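Local coordinates for protein methyltransferase FkbM (Methylobacillus flagellatus KT, PDB 2PY6) that probably transfers methyl groups as a member of the FkbM methyltransferase family, at residues 56-61 / 80-85; 63-68 / 92-97; 102-107 / 131-136; 119-124 / 398-403. One frame throughout, in Å; residues are numbered along the deposited sequence.

Contact 1: residues 56-61 / 80-85; sequences VILGTK and AAVDDF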
loop_
_atom_site.group_PDB
_atom_site.type_symbol
_atom_site.label_atom_id
_atom_site.label_comp_id
_atom_site.label_asym_id
_atom_site.label_seq_id
_atom_site.Cartn_x
_atom_site.Cartn_y
_atom_site.Cartn_z
ATOM N N VAL A 56 10.195 29.182 0.990
ATOM C CA VAL A 56 10.332 27.716 1.060
ATOM C C VAL A 56 8.927 27.111 0.925
ATOM O O VAL A 56 7.997 27.506 1.647
ATOM C CB VAL A 56 10.947 27.232 2.390
ATOM C CG1 VAL A 56 10.966 25.714 2.449
ATOM C CG2 VAL A 56 12.356 27.738 2.550
ATOM N N ILE A 57 8.779 26.163 0.006
ATOM C CA ILE A 57 7.526 25.476 -0.196
ATOM C C ILE A 57 7.467 24.282 0.756
ATOM O O ILE A 57 8.381 23.449 0.751
ATOM C CB ILE A 57 7.392 24.933 -1.639
ATOM C CG1 ILE A 57 7.550 26.055 -2.682
ATOM C CG2 ILE A 57 6.104 24.170 -1.799
ATOM C CD1 ILE A 57 6.801 27.301 -2.394
ATOM N N LEU A 58 6.412 24.196 1.572
ATOM C CA LEU A 58 6.260 23.051 2.459
ATOM C C LEU A 58 5.302 22.089 1.797
ATOM O O LEU A 58 4.143 22.441 1.530
ATOM C CB LEU A 58 5.726 23.468 3.826
ATOM C CG LEU A 58 6.484 24.581 4.533
ATOM C CD1 LEU A 58 5.774 24.947 5.853
ATOM C CD2 LEU A 58 7.961 24.186 4.751
ATOM N N GLY A 59 5.785 20.882 1.541
ATOM C CA GLY A 59 5.010 19.839 0.869
ATOM C C GLY A 59 5.254 19.799 -0.630
ATOM O O GLY A 59 5.456 20.827 -1.251
ATOM N N THR A 60 5.246 18.601 -1.213
ATOM C CA THR A 60 5.459 18.448 -2.652
ATOM C C THR A 60 4.248 17.813 -3.353
ATOM O O THR A 60 4.311 17.495 -4.536
ATOM C CB THR A 60 6.729 17.619 -2.983
ATOM O OG1 THR A 60 6.622 16.295 -2.445
ATOM C CG2 THR A 60 7.991 18.282 -2.467
ATOM N N LYS A 61 3.138 17.684 -2.631
ATOM C CA LYS A 61 1.941 17.037 -3.129
ATOM C C LYS A 61 0.725 17.956 -3.017
ATOM O O LYS A 61 -0.393 17.445 -2.972
ATOM C CB LYS A 61 1.660 15.744 -2.320
ATOM C CG LYS A 61 2.682 14.618 -2.479
ATOM N N ALA A 80 13.608 26.247 -1.971
ATOM C CA ALA A 80 13.568 24.810 -1.668
ATOM C C ALA A 80 12.176 24.372 -1.415
ATOM O O ALA A 80 11.286 25.211 -1.251
ATOM C CB ALA A 80 14.417 24.523 -0.408
ATOM N N ALA A 81 12.002 23.052 -1.375
ATOM C CA ALA A 81 10.745 22.421 -1.002
ATOM C C ALA A 81 11.102 21.405 0.060
ATOM O O ALA A 81 12.133 20.737 -0.040
ATOM C CB ALA A 81 10.048 21.758 -2.187
ATOM N N VAL A 82 10.239 21.314 1.069
ATOM C CA VAL A 82 10.417 20.427 2.177
ATOM C C VAL A 82 9.605 19.180 1.991
ATOM O O VAL A 82 8.402 19.227 1.735
ATOM C CB VAL A 82 10.012 21.103 3.521
ATOM C CG1 VAL A 82 10.089 20.133 4.643
ATOM C CG2 VAL A 82 10.916 22.273 3.791
ATOM N N ASP A 83 10.282 18.053 2.118
ATOM C CA ASP A 83 9.622 16.743 2.078
ATOM C C ASP A 83 10.572 15.710 2.729
ATOM O O ASP A 83 11.581 15.285 2.136
ATOM C CB ASP A 83 9.220 16.329 0.652
ATOM C CG ASP A 83 8.275 15.098 0.624
ATOM O OD1 ASP A 83 8.311 14.234 1.547
ATOM O OD2 ASP A 83 7.477 15.001 -0.345
ATOM N N ASP A 84 10.234 15.340 3.961
ATOM C CA ASP A 84 11.010 14.375 4.763
ATOM C C ASP A 84 11.054 12.955 4.180
ATOM O O ASP A 84 11.909 12.169 4.566
ATOM C CB ASP A 84 10.462 14.289 6.204
ATOM C CG ASP A 84 10.708 15.557 7.009
ATOM O OD1 ASP A 84 11.829 16.095 6.936
ATOM O OD2 ASP A 84 9.792 16.002 7.740
ATOM N N PHE A 85 10.135 12.646 3.270
ATOM C CA PHE A 85 10.048 11.343 2.639
ATOM C C PHE A 85 10.782 11.300 1.315
ATOM O O PHE A 85 10.834 10.257 0.703
ATOM C CB PHE A 85 8.577 11.000 2.424
ATOM C CG PHE A 85 7.741 11.170 3.675
ATOM C CD1 PHE A 85 7.746 10.190 4.625
ATOM C CD2 PHE A 85 6.978 12.305 3.894
ATOM C CE1 PHE A 85 7.019 10.282 5.771
ATOM C CE2 PHE A 85 6.241 12.433 5.056
ATOM C CZ PHE A 85 6.259 11.405 6.000
HETATM O O HOH W 1 4.719 16.316 0.644
#
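Ile57 and Ala81 pair as parallel neighbours, their CA atoms 4.5 Å apart, and the short segments 56-58 and 80-82 run in nearly the same direction, 23° apart. Ile57 N donates to Ala80 O at 3.0 Å, Val82 N returns a bond to Ile57 O at 2.8 Å, and Gly59 N reaches Val82 O just past the last strand residue of 56-58. Val82 packs on the face it shares with Val56 and Leu58. From its CB, which lies 3.9 Å from Leu58 CD2, the CG2 branch stands anti to its own carbonyl carbon and touches two methyls, Val56 CG1 at 3.7 Å and Leu58 CD2 at 3.6 Å. Leu58 runs alongside Val82, whereas Val56 slants across it; Phe104 of helix 101-109 covers all three. Beyond the strands, Thr60 and Asp83 meet at about a right angle. Thr60 OG1 donates to Asp83 OD2 at 2.6 Å, on the anti lone pair, and a water held by Thr60 N donates to the same oxygen. Asp83 OD1 accepts from Phe85 N, an Asx turn, so both carboxylate oxygens are engaged. Strands 54-58 and 77-82 are adjacent strands of a beta-alpha-beta unit, connected through helix 64-68, in a Rossmann-like sheet, with the polar pair at the C-terminal ends of these strands.

Contact 2: residues 63-68 / 92-97; sequences FGAHLM and LYYGLP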
loop_
_atom_site.group_PDB
_atom_site.type_symbol
_atom_site.label_atom_id
_atom_site.label_comp_id
_atom_site.label_asym_id
_atom_site.label_seq_id
_atom_site.Cartn_x
_atom_site.Cartn_y
_atom_site.Cartn_z
ATOM N N PHE A 63 -0.737 22.424 -3.638
ATOM C CA PHE A 63 -0.906 23.475 -4.653
ATOM C C PHE A 63 0.439 24.164 -5.028
ATOM O O PHE A 63 0.436 25.182 -5.704
ATOM C CB PHE A 63 -1.896 24.550 -4.125
ATOM C CG PHE A 63 -3.386 24.151 -4.148
ATOM C CD1 PHE A 63 -3.815 22.821 -4.053
ATOM C CD2 PHE A 63 -4.358 25.148 -4.160
ATOM C CE1 PHE A 63 -5.178 22.505 -4.052
ATOM C CE2 PHE A 63 -5.720 24.841 -4.153
ATOM C CZ PHE A 63 -6.128 23.517 -4.099
ATOM N N GLY A 64 1.588 23.624 -4.607
ATOM C CA GLY A 64 2.899 24.251 -4.901
ATOM C C GLY A 64 3.254 24.325 -6.380
ATOM O O GLY A 64 4.099 25.155 -6.796
ATOM N N ALA A 65 2.617 23.440 -7.161
ATOM C CA ALA A 65 2.784 23.370 -8.607
ATOM C C ALA A 65 2.152 24.591 -9.240
ATOM O O ALA A 65 2.623 25.036 -10.283
ATOM C CB ALA A 65 2.152 22.089 -9.178
ATOM N N HIS A 66 1.103 25.125 -8.602
ATOM C CA HIS A 66 0.439 26.325 -9.100
ATOM C C HIS A 66 1.312 27.577 -8.952
ATOM O O HIS A 66 1.193 28.492 -9.770
ATOM C CB HIS A 66 -0.919 26.548 -8.437
ATOM C CG HIS A 66 -1.937 25.495 -8.750
ATOM N ND1 HIS A 66 -2.440 25.300 -10.021
ATOM C CD2 HIS A 66 -2.596 24.626 -7.946
ATOM C CE1 HIS A 66 -3.343 24.335 -9.990
ATOM N NE2 HIS A 66 -3.458 23.909 -8.742
ATOM N N LEU A 67 2.163 27.636 -7.922
ATOM C CA LEU A 67 3.093 28.766 -7.753
ATOM C C LEU A 67 4.285 28.666 -8.719
ATOM O O LEU A 67 4.758 29.687 -9.248
ATOM C CB LEU A 67 3.622 28.866 -6.310
ATOM C CG LEU A 67 4.799 29.860 -6.104
ATOM C CD1 LEU A 67 4.386 31.309 -6.456
ATOM C CD2 LEU A 67 5.407 29.804 -4.718
HETATM N N MSE A 68 4.794 27.445 -8.910
HETATM C CA MSE A 68 5.940 27.191 -9.811
HETATM C C MSE A 68 5.602 27.328 -11.324
HETATM O O MSE A 68 6.439 27.806 -12.103
HETATM C CB MSE A 68 6.589 25.826 -9.492
HETATM C CG MSE A 68 7.056 25.709 -8.019
HETATM SE SE MSE A 68 8.160 27.217 -7.346
HETATM C CE MSE A 68 9.695 27.028 -8.502
ATOM N N LEU A 92 14.524 16.951 -7.832
ATOM C CA LEU A 92 14.210 18.364 -7.659
ATOM C C LEU A 92 12.692 18.521 -7.728
ATOM O O LEU A 92 12.001 17.687 -8.311
ATOM C CB LEU A 92 14.908 19.204 -8.741
ATOM C CG LEU A 92 16.447 19.109 -8.777
ATOM C CD1 LEU A 92 17.000 19.952 -9.911
ATOM C CD2 LEU A 92 17.116 19.508 -7.461
ATOM N N TYR A 93 12.170 19.561 -7.091
ATOM C CA TYR A 93 10.748 19.850 -7.154
ATOM C C TYR A 93 10.613 21.172 -7.922
ATOM O O TYR A 93 10.845 22.238 -7.366
ATOM C CB TYR A 93 10.161 19.933 -5.754
ATOM C CG TYR A 93 8.660 20.159 -5.738
ATOM C CD1 TYR A 93 7.785 19.148 -6.091
ATOM C CD2 TYR A 93 8.122 21.389 -5.373
ATOM C CE1 TYR A 93 6.403 19.348 -6.073
ATOM C CE2 TYR A 93 6.737 21.596 -5.354
ATOM C CZ TYR A 93 5.886 20.572 -5.696
ATOM O OH TYR A 93 4.504 20.781 -5.692
ATOM N N TYR A 94 10.263 21.082 -9.207
ATOM C CA TYR A 94 10.212 22.247 -10.122
ATOM C C TYR A 94 11.554 22.985 -10.073
ATOM O O TYR A 94 11.601 24.202 -9.889
ATOM C CB TYR A 94 9.005 23.168 -9.844
ATOM C CG TYR A 94 7.705 22.459 -10.141
ATOM C CD1 TYR A 94 7.257 22.301 -11.462
ATOM C CD2 TYR A 94 6.952 21.891 -9.124
ATOM C CE1 TYR A 94 6.071 21.607 -11.745
ATOM C CE2 TYR A 94 5.762 21.208 -9.395
ATOM C CZ TYR A 94 5.332 21.062 -10.698
ATOM O OH TYR A 94 4.179 20.364 -10.951
ATOM N N GLY A 95 12.639 22.216 -10.191
ATOM C CA GLY A 95 13.991 22.752 -10.142
ATOM C C GLY A 95 14.513 23.055 -8.755
ATOM O O GLY A 95 15.668 23.433 -8.602
ATOM N N LEU A 96 13.684 22.888 -7.727
ATOM C CA LEU A 96 14.103 23.206 -6.371
ATOM C C LEU A 96 14.704 22.003 -5.616
ATOM O O LEU A 96 14.224 20.886 -5.739
ATOM C CB LEU A 96 12.905 23.703 -5.552
ATOM C CG LEU A 96 12.021 24.858 -6.032
ATOM C CD1 LEU A 96 10.725 24.899 -5.185
ATOM C CD2 LEU A 96 12.756 26.167 -6.016
ATOM N N PRO A 97 15.716 22.246 -4.772
ATOM C CA PRO A 97 16.169 21.133 -3.950
ATOM C C PRO A 97 15.072 20.698 -2.966
ATOM O O PRO A 97 14.242 21.523 -2.569
ATOM C CB PRO A 97 17.398 21.697 -3.225
ATOM C CG PRO A 97 17.309 23.168 -3.349
ATOM C CD PRO A 97 16.514 23.467 -4.572
HETATM O O HOH W 2 3.442 21.539 -3.158
#
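Ala65 and Met68, on one side of helix 64-68, meet a tight hairpin, residues 92-97. Tyr93 comes first: its CG stands anti to the backbone N (chi1 -177°), which carries the ring toward the start of the helix. There its OH lies 3.6 Å from Ala65 N, and water 2 sits 2.9 Å from Tyr93 OH while accepting a weak bond from Gly64 N. The next ring, Tyr94, sets its CD2 over the centre of the Tyr93 ring. Across the contact, Tyr94 is met obliquely at both ends, by Met68 CB at 3.6 Å from its CG and by Ala65 CB at 3.2 Å from its OH. After Gly95, Leu96 reaches tip to tip toward Met68, a selenomethionine in the crystal, whose chain bends at chi2 and chi3 (-50° and -64°) and brings CE to 4.0 Å from Leu96 CG. Val78 of strand 77-82 touches both Met68 and Leu96. Reciprocal backbone bonds, Tyr93 N to Leu96 O at 2.8 Å and Leu96 N to Tyr93 O at 2.9 Å, close the loop. This is a two-residue beta hairpin with a type I' turn, packed at the sheet margin against the crossover helix of a beta-alpha-beta unit.

Contact 3: residues 102-107 / 131-136; sequences DRFTEL and QICRTH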
loop_
_atom_site.group_PDB
_atom_site.type_symbol
_atom_site.label_atom_id
_atom_site.label_comp_id
_atom_site.label_asym_id
_atom_site.label_seq_id
_atom_site.Cartn_x
_atom_site.Cartn_y
_atom_site.Cartn_z
ATOM N N ASP A 102 13.873 19.489 9.312
ATOM C CA ASP A 102 14.970 19.966 10.163
ATOM C C ASP A 102 15.887 20.956 9.427
ATOM O O ASP A 102 16.339 21.916 10.021
ATOM C CB ASP A 102 15.812 18.812 10.746
ATOM C CG ASP A 102 15.142 18.108 11.928
ATOM O OD1 ASP A 102 14.153 18.639 12.519
ATOM O OD2 ASP A 102 15.620 17.006 12.285
ATOM N N ARG A 103 16.148 20.729 8.142
ATOM C CA ARG A 103 16.968 21.649 7.361
ATOM C C ARG A 103 16.273 23.020 7.174
ATOM O O ARG A 103 16.913 24.080 7.229
ATOM C CB ARG A 103 17.313 21.002 6.017
ATOM C CG ARG A 103 18.171 21.840 5.053
ATOM C CD ARG A 103 19.453 22.365 5.666
ATOM N NE ARG A 103 20.282 23.060 4.659
ATOM C CZ ARG A 103 21.103 24.096 4.887
ATOM N NH1 ARG A 103 21.212 24.657 6.100
ATOM N NH2 ARG A 103 21.796 24.616 3.871
ATOM N N PHE A 104 14.958 22.976 6.996
ATOM C CA PHE A 104 14.136 24.153 6.853
ATOM C C PHE A 104 14.139 25.012 8.114
ATOM O O PHE A 104 14.348 26.215 8.035
ATOM C CB PHE A 104 12.711 23.721 6.465
ATOM C CG PHE A 104 11.628 24.722 6.812
ATOM C CD1 PHE A 104 11.639 26.004 6.282
ATOM C CD2 PHE A 104 10.550 24.339 7.595
ATOM C CE1 PHE A 104 10.635 26.896 6.574
ATOM C CE2 PHE A 104 9.549 25.226 7.892
ATOM C CZ PHE A 104 9.589 26.512 7.379
ATOM N N THR A 105 13.888 24.413 9.272
ATOM C CA THR A 105 13.899 25.183 10.548
ATOM C C THR A 105 15.280 25.811 10.768
ATOM O O THR A 105 15.367 26.944 11.233
ATOM C CB THR A 105 13.414 24.354 11.778
ATOM O OG1 THR A 105 14.263 23.233 11.996
ATOM C CG2 THR A 105 12.017 23.840 11.561
ATOM N N GLU A 106 16.347 25.110 10.368
ATOM C CA GLU A 106 17.714 25.644 10.464
ATOM C C GLU A 106 17.862 26.866 9.540
ATOM O O GLU A 106 18.251 27.920 9.996
ATOM C CB GLU A 106 18.773 24.567 10.149
ATOM N N LEU A 107 17.507 26.749 8.264
ATOM C CA LEU A 107 17.559 27.912 7.354
ATOM C C LEU A 107 16.718 29.107 7.849
ATOM O O LEU A 107 17.098 30.276 7.708
ATOM C CB LEU A 107 17.060 27.518 5.961
ATOM C CG LEU A 107 17.942 26.540 5.170
ATOM C CD1 LEU A 107 17.144 26.023 3.964
ATOM C CD2 LEU A 107 19.242 27.206 4.765
ATOM N N GLN A 131 2.097 24.186 12.693
ATOM C CA GLN A 131 2.666 24.224 14.022
ATOM C C GLN A 131 4.187 24.311 13.959
ATOM O O GLN A 131 4.759 25.010 14.739
ATOM C CB GLN A 131 2.193 23.068 14.904
ATOM C CG GLN A 131 2.662 23.192 16.356
ATOM C CD GLN A 131 2.283 24.517 17.023
ATOM O OE1 GLN A 131 1.107 24.906 17.053
ATOM N NE2 GLN A 131 3.287 25.210 17.577
ATOM N N ILE A 132 4.860 23.594 13.068
ATOM C CA ILE A 132 6.315 23.753 12.944
ATOM C C ILE A 132 6.692 25.225 12.792
ATOM O O ILE A 132 7.622 25.715 13.443
ATOM C CB ILE A 132 6.877 23.010 11.695
ATOM C CG1 ILE A 132 6.851 21.490 11.909
ATOM C CG2 ILE A 132 8.301 23.492 11.349
ATOM C CD1 ILE A 132 7.632 21.005 13.102
ATOM N N CYS A 133 5.968 25.923 11.919
ATOM C CA CYS A 133 6.220 27.330 11.670
ATOM C C CYS A 133 5.971 28.158 12.901
ATOM O O CYS A 133 6.806 28.980 13.238
ATOM C CB CYS A 133 5.387 27.841 10.489
ATOM S SG CYS A 133 5.911 27.108 8.895
ATOM N N ARG A 134 4.844 27.938 13.583
ATOM C CA ARG A 134 4.516 28.707 14.805
ATOM C C ARG A 134 5.533 28.511 15.910
ATOM O O ARG A 134 5.992 29.489 16.513
ATOM C CB ARG A 134 3.105 28.396 15.326
ATOM C CG ARG A 134 1.987 28.841 14.360
ATOM C CD ARG A 134 0.625 28.720 14.995
ATOM N NE ARG A 134 0.214 27.356 15.385
ATOM C CZ ARG A 134 -0.637 26.562 14.716
ATOM N NH1 ARG A 134 -1.184 26.937 13.575
ATOM N NH2 ARG A 134 -0.956 25.359 15.191
ATOM N N THR A 135 5.898 27.256 16.153
ATOM C CA THR A 135 6.914 26.908 17.152
ATOM C C THR A 135 8.195 27.713 16.925
ATOM O O THR A 135 8.774 28.244 17.858
ATOM C CB THR A 135 7.247 25.368 17.097
ATOM O OG1 THR A 135 6.119 24.602 17.548
ATOM C CG2 THR A 135 8.423 25.019 17.975
ATOM N N HIS A 136 8.663 27.783 15.683
ATOM C CA HIS A 136 9.882 28.520 15.411
ATOM C C HIS A 136 9.690 29.969 14.983
ATOM O O HIS A 136 10.649 30.602 14.603
ATOM C CB HIS A 136 10.713 27.767 14.395
ATOM C CG HIS A 136 11.106 26.403 14.851
ATOM N ND1 HIS A 136 10.344 25.282 14.592
ATOM C CD2 HIS A 136 12.166 25.980 15.582
ATOM C CE1 HIS A 136 10.928 24.227 15.127
ATOM N NE2 HIS A 136 12.037 24.623 15.729
#
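The short helical segments 102-107 and 131-135 run 32° apart in direction, with axes 11.1 Å apart at closest approach, and their nearest CA atoms, those of Thr105 and His136, are still 7.1 Å from each other. At that spacing the gap is bridged by side chains. Thr105 CG2 lies 3.7 Å from Ile132 CG2, the two side chains crossing at about a right angle, and it also sits over one face of the His136 ring, 4.0 Å from the centroid and 24° off the normal, a CH-pi contact. Thr135 CG2 covers the opposite face. The rotation of the imidazole is fixed by His136 ND1, which donates to Ile132 O at 3.0 Å, close to the ring plane; the same carbonyl oxygen takes the backbone N of His136, so two donors from the residue just after the helix converge on it.

Both helices cover the same face of the Rossmann-like sheet, and the deeper part of their interface rests on it: Phe104 touches Ile99 and Ala116, while Cys133 touches Leu58 and Ala116. Phe104 CG is anti to the backbone N (chi1 157°), an orientation that carries the ring toward the second helix. Its CE2 lies 4.1 Å from Ile132 CG2, which approaches obliquely. Cys133 SG comes to the ring edge, near its plane and 4.0 Å from Phe104 CZ, a sulfur-aromatic contact. On the first helix, Thr105 OG1 is turned back to donate to Asp102 O, leaving the methyl to face Ile132 and His136.

Contact 4: residues 119-124 / 398-403; sequences TCRYDG and TPDRWD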
loop_
_atom_site.group_PDB
_atom_site.type_symbol
_atom_site.label_atom_id
_atom_site.label_comp_id
_atom_site.label_asym_id
_atom_site.label_seq_id
_atom_site.Cartn_x
_atom_site.Cartn_y
_atom_site.Cartn_z
ATOM N N THR A 119 1.677 24.349 1.441
ATOM C CA THR A 119 0.864 23.879 0.290
ATOM C C THR A 119 -0.164 22.773 0.638
ATOM O O THR A 119 -1.020 22.414 -0.198
ATOM C CB THR A 119 1.753 23.325 -0.856
ATOM O OG1 THR A 119 2.420 22.115 -0.437
ATOM C CG2 THR A 119 2.740 24.346 -1.298
ATOM N N CYS A 120 -0.061 22.251 1.860
ATOM C CA CYS A 120 -0.935 21.201 2.360
ATOM C C CYS A 120 -2.337 21.736 2.634
ATOM O O CYS A 120 -2.500 22.875 3.088
ATOM C CB CYS A 120 -0.328 20.573 3.587
ATOM S SG CYS A 120 1.308 19.841 3.208
ATOM N N ARG A 121 -3.334 20.929 2.257
ATOM C CA ARG A 121 -4.745 21.283 2.358
ATOM C C ARG A 121 -5.481 20.425 3.368
ATOM O O ARG A 121 -6.575 20.810 3.781
ATOM C CB ARG A 121 -5.462 21.094 1.011
ATOM C CG ARG A 121 -4.792 21.659 -0.239
ATOM C CD ARG A 121 -4.733 23.145 -0.269
ATOM N NE ARG A 121 -6.024 23.766 -0.579
ATOM C CZ ARG A 121 -6.186 25.073 -0.787
ATOM N NH1 ARG A 121 -5.154 25.898 -0.690
ATOM N NH2 ARG A 121 -7.386 25.562 -1.088
ATOM N N TYR A 122 -4.909 19.275 3.742
ATOM C CA TYR A 122 -5.550 18.361 4.668
ATOM C C TYR A 122 -4.930 18.402 6.073
ATOM O O TYR A 122 -3.751 18.702 6.244
ATOM C CB TYR A 122 -5.704 16.966 4.033
ATOM C CG TYR A 122 -6.456 17.085 2.681
ATOM C CD1 TYR A 122 -7.713 17.734 2.598
ATOM C CD2 TYR A 122 -5.911 16.578 1.498
ATOM C CE1 TYR A 122 -8.385 17.871 1.384
ATOM C CE2 TYR A 122 -6.585 16.713 0.280
ATOM C CZ TYR A 122 -7.815 17.364 0.233
ATOM O OH TYR A 122 -8.478 17.482 -0.972
ATOM N N ASP A 123 -5.793 18.141 7.059
ATOM C CA ASP A 123 -5.499 18.374 8.463
ATOM C C ASP A 123 -4.156 17.895 8.960
ATOM O O ASP A 123 -3.441 18.649 9.593
ATOM C CB ASP A 123 -6.604 17.799 9.391
ATOM C CG ASP A 123 -7.906 18.606 9.346
ATOM O OD1 ASP A 123 -7.942 19.741 8.831
ATOM O OD2 ASP A 123 -8.913 18.088 9.835
ATOM N N GLY A 124 -3.854 16.629 8.716
ATOM C CA GLY A 124 -2.618 16.044 9.216
ATOM C C GLY A 124 -1.392 16.803 8.773
ATOM O O GLY A 124 -0.693 17.343 9.595
ATOM N N THR A 398 -16.909 19.470 -0.043
ATOM C CA THR A 398 -15.550 18.962 0.129
ATOM C C THR A 398 -14.888 19.751 1.264
ATOM O O THR A 398 -15.401 20.785 1.673
ATOM C CB THR A 398 -14.642 19.101 -1.161
ATOM O OG1 THR A 398 -14.446 20.484 -1.492
ATOM C CG2 THR A 398 -15.213 18.360 -2.353
ATOM N N PRO A 399 -13.765 19.244 1.800
ATOM C CA PRO A 399 -12.957 20.045 2.725
ATOM C C PRO A 399 -12.149 21.146 2.007
ATOM O O PRO A 399 -11.417 21.852 2.661
ATOM C CB PRO A 399 -11.965 19.042 3.328
ATOM C CG PRO A 399 -12.313 17.723 2.753
ATOM C CD PRO A 399 -13.217 17.888 1.612
ATOM N N ASP A 400 -12.279 21.292 0.683
ATOM C CA ASP A 400 -11.506 22.280 -0.053
ATOM C C ASP A 400 -12.492 23.212 -0.759
ATOM O O ASP A 400 -13.646 23.299 -0.350
ATOM C CB ASP A 400 -10.525 21.553 -0.994
ATOM C CG ASP A 400 -9.298 22.403 -1.322
ATOM O OD1 ASP A 400 -9.457 23.638 -1.475
ATOM O OD2 ASP A 400 -8.188 21.851 -1.446
ATOM N N ARG A 401 -12.070 23.910 -1.807
ATOM C CA ARG A 401 -12.949 24.896 -2.464
ATOM C C ARG A 401 -13.861 24.331 -3.538
ATOM O O ARG A 401 -14.741 25.012 -4.054
ATOM C CB ARG A 401 -12.142 26.133 -2.926
ATOM C CG ARG A 401 -10.947 25.901 -3.790
ATOM C CD ARG A 401 -10.105 27.152 -3.923
ATOM N NE ARG A 401 -10.753 28.190 -4.712
ATOM C CZ ARG A 401 -10.199 29.364 -4.999
ATOM N NH1 ARG A 401 -8.984 29.657 -4.566
ATOM N NH2 ARG A 401 -10.868 30.236 -5.741
ATOM N N TRP A 402 -13.750 23.036 -3.778
ATOM C CA TRP A 402 -14.546 22.373 -4.795
ATOM C C TRP A 402 -15.898 21.913 -4.243
ATOM O O TRP A 402 -16.036 21.588 -3.075
ATOM C CB TRP A 402 -13.818 21.120 -5.305
ATOM C CG TRP A 402 -12.314 21.221 -5.273
ATOM C CD1 TRP A 402 -11.440 20.381 -4.619
ATOM C CD2 TRP A 402 -11.510 22.266 -5.845
ATOM N NE1 TRP A 402 -10.149 20.809 -4.803
ATOM C CE2 TRP A 402 -10.163 21.967 -5.542
ATOM C CE3 TRP A 402 -11.799 23.410 -6.600
ATOM C CZ2 TRP A 402 -9.111 22.770 -5.966
ATOM C CZ3 TRP A 402 -10.747 24.203 -7.029
ATOM C CH2 TRP A 402 -9.424 23.884 -6.703
ATOM N N ASP A 403 -16.863 21.877 -5.144
ATOM C CA ASP A 403 -18.185 21.338 -4.956
ATOM C C ASP A 403 -19.126 22.048 -4.005
ATOM O O ASP A 403 -19.832 21.421 -3.221
ATOM C CB ASP A 403 -18.129 19.816 -4.716
ATOM C CG ASP A 403 -17.484 19.058 -5.899
ATOM O OD1 ASP A 403 -17.965 19.188 -7.073
ATOM O OD2 ASP A 403 -16.537 18.299 -5.618
HETATM O O HOH W 3 -9.075 20.726 4.352
#
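Asp400, Arg121 and Tyr122 carry most of this contact, a salt-bridged junction between the loop leading into helix 123-135 of the N-terminal Rossmann-like sheet region and the loop between strands 392-396 and 404-408 of the second, seven-stranded sheet. Arg121 grips the Asp400 carboxylate side-on with two nitrogens: Arg121 NE donates to Asp400 OD2 at 3.0 Å, and Arg121 NH2 to Asp400 OD1 at 2.9 Å with an N-H...O angle of 171°. Both oxygens are met on their syn sides, and the two flat groups are turned 21° from coplanar. Bends at chi2 and chi3 of the arginine chain turn NE and NH2 onto the carboxylate. Further ties fix the pair. Arg401 N donates to Asp400 OD1 from the anti side, giving that oxygen two donors, while Glu144 forms salt bridges with both Arg121 and Arg401, Arg401 NH2 also donates to Asp161 O, and Phe63 makes a cation-pi contact with Arg121. The shared Glu144 probably offsets the proximity of the two guanidinium groups.

Tyr122, at the N-cap position, lays its ring over Arg121 CB and slants across the Pro399 ring, with Tyr122 CE1 4.2 Å from Pro399 CG. Beside this apolar touch the two backbones share one water, which donates to Arg121 O at 2.6 Å and to Pro399 O at 3.1 Å.

Contacts 1, 2 and 3 belong to one sheet region built from strands 54-58, 77-82, 96-99 and their neighbours. Contacts 1 and 2 are closest, with centres about 9 Å apart, and their segments alternate along the chain; Ala81 N probably bonds to Pro97 O between them. Contact 3 follows contact 1 in sequence, their centres about 12 Å apart, and packs on the face carrying Val56, Leu58 and Val82. Contact 4, its centre about 17 Å from that of contact 1, shares helix 123-135 with contact 3. Its second segment comes 274 residues later, from the loop between strands 392-396 and 404-408 of the second sheet, so it joins the N-terminal region to the part that contains the FkbM methyltransferase domain.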